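Local coordinates for protein FKBP-type peptidyl-prolyl cis-trans isomerase FkpA (Escherichia coli, PDB 1Q6H) that catalyses the cis-trans isomerisation of peptidyl-proline bonds in the periplasm and acts as a chaperone in protein folding, at residues S119-V124 against W177-K182. Numbering follows the deposited sequence.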
# COMPACT_ATOMS: atom_id res chain seq x y z
N SER A 119 17.73 -41.12 14.60
CA SER A 119 19.10 -40.76 14.99
C SER A 119 19.13 -40.09 16.34
O SER A 119 18.10 -39.77 16.91
CB SER A 119 19.70 -39.79 13.98
OG SER A 119 19.16 -38.51 14.20
N SER A 120 20.33 -39.84 16.84
CA SER A 120 20.53 -39.12 18.07
C SER A 120 19.87 -37.75 18.13
O SER A 120 19.57 -37.27 19.22
CB SER A 120 22.03 -38.93 18.32
OG SER A 120 22.61 -38.29 17.21
N THR A 121 19.66 -37.12 16.98
CA THR A 121 19.12 -35.78 16.91
C THR A 121 17.63 -35.80 16.79
O THR A 121 17.00 -34.74 16.85
CB THR A 121 19.64 -35.07 15.65
OG1 THR A 121 19.13 -35.75 14.50
CG2 THR A 121 21.17 -35.17 15.52
N GLY A 122 17.08 -36.96 16.52
CA GLY A 122 15.64 -37.07 16.36
C GLY A 122 15.19 -37.15 14.90
O GLY A 122 14.00 -37.28 14.62
N LEU A 123 16.13 -37.04 13.98
CA LEU A 123 15.83 -37.28 12.60
C LEU A 123 15.34 -38.73 12.47
O LEU A 123 15.94 -39.66 13.05
CB LEU A 123 17.10 -37.13 11.77
CG LEU A 123 16.98 -37.53 10.30
CD1 LEU A 123 16.10 -36.57 9.51
CD2 LEU A 123 18.36 -37.55 9.69
N VAL A 124 14.27 -38.94 11.71
CA VAL A 124 13.81 -40.28 11.45
C VAL A 124 14.08 -40.60 9.98
O VAL A 124 13.84 -39.77 9.08
CB VAL A 124 12.32 -40.42 11.79
CG1 VAL A 124 11.80 -41.81 11.50
CG2 VAL A 124 12.09 -40.01 13.24
N TRP A 177 18.75 -32.40 6.25
CA TRP A 177 19.30 -32.84 5.01
C TRP A 177 20.78 -33.10 5.22
O TRP A 177 21.29 -34.12 4.77
CB TRP A 177 19.09 -31.81 3.88
CG TRP A 177 17.88 -32.04 3.08
CD1 TRP A 177 16.62 -31.66 3.38
CD2 TRP A 177 17.81 -32.68 1.81
NE1 TRP A 177 15.76 -32.03 2.37
CE2 TRP A 177 16.47 -32.64 1.39
CE3 TRP A 177 18.74 -33.31 1.00
CZ2 TRP A 177 16.05 -33.20 0.20
CZ3 TRP A 177 18.33 -33.85 -0.19
CH2 TRP A 177 16.99 -33.80 -0.58
N THR A 178 21.46 -32.16 5.85
CA THR A 178 22.88 -32.30 6.13
C THR A 178 23.21 -33.62 6.81
O THR A 178 24.12 -34.32 6.41
CB THR A 178 23.34 -31.16 7.02
OG1 THR A 178 23.12 -29.90 6.36
CG2 THR A 178 24.85 -31.24 7.25
N GLU A 179 22.47 -33.94 7.87
CA GLU A 179 22.65 -35.20 8.57
C GLU A 179 22.15 -36.39 7.77
O GLU A 179 22.83 -37.41 7.67
CB GLU A 179 21.84 -35.15 9.87
CG GLU A 179 21.83 -36.43 10.67
CD GLU A 179 20.93 -36.34 11.89
OE1 GLU A 179 20.34 -35.23 12.20
OE2 GLU A 179 20.83 -37.38 12.57
N GLY A 180 20.93 -36.28 7.27
CA GLY A 180 20.28 -37.39 6.59
C GLY A 180 21.07 -38.00 5.45
O GLY A 180 21.20 -39.23 5.37
N LEU A 181 21.62 -37.16 4.58
CA LEU A 181 22.29 -37.67 3.38
C LEU A 181 23.58 -38.38 3.73
O LEU A 181 24.07 -39.22 2.97
CB LEU A 181 22.53 -36.55 2.37
CG LEU A 181 21.29 -35.90 1.77
CD1 LEU A 181 21.72 -34.80 0.76
CD2 LEU A 181 20.42 -36.95 1.07
N LYS A 182 24.11 -38.14 4.91
CA LYS A 182 25.32 -38.87 5.31
C LYS A 182 25.06 -40.37 5.55
O LYS A 182 26.01 -41.15 5.76
CB LYS A 182 25.93 -38.23 6.56
CG LYS A 182 26.46 -36.84 6.33
CD LYS A 182 26.98 -36.18 7.57
CE LYS A 182 27.44 -34.73 7.24
NZ LYS A 182 27.72 -33.93 8.40
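The carboxylate of E179 reaches from helix 175-180 of the FKBP domain into the loop that joins strands 116-118 and 124-127, and by accepting from two hydroxyls, one on each oxygen, it ties the helix to this hairpin. S119 OG donates to E179 OE2 at 2.6 Å. It meets that oxygen on the syn side, 17° out of the carboxylate plane. T121 OG1 donates to the syn lone pair of E179 OE1 (2.7 Å). An extended chain, with CG anti to the backbone N (chi1 176°), carries the acid this far from the helix.

The hydroxyls are themselves set by the loop, a type I turn from S119 to G122 closed by G122 N to S119 O. Two successive ST turns add to it: T121 N donates to S119 OG, and L123 N to T121 OG1.

Apolar contact comes from L123, whose CD2 lies over the face of the E179 carboxylate, 3.6 Å from E179 CD and equally close to G180 CA. L123 also touches I194 of strand 189-194. On the same helix W177 packs against Y146, F168 and F216 and, as in other FKBPs, probably forms the floor of the proline-binding pocket.

With an alanine at E179, the S119 and T121 hydroxyls would probably each lose their carboxylate oxygen, and L123 CD2 the flat group it lies over. Backbone N-H groups feeding the same hydroxyls that donate to the acid form short relays, likely to polarise those O-H groups and strengthen their grip on a carboxylate charge.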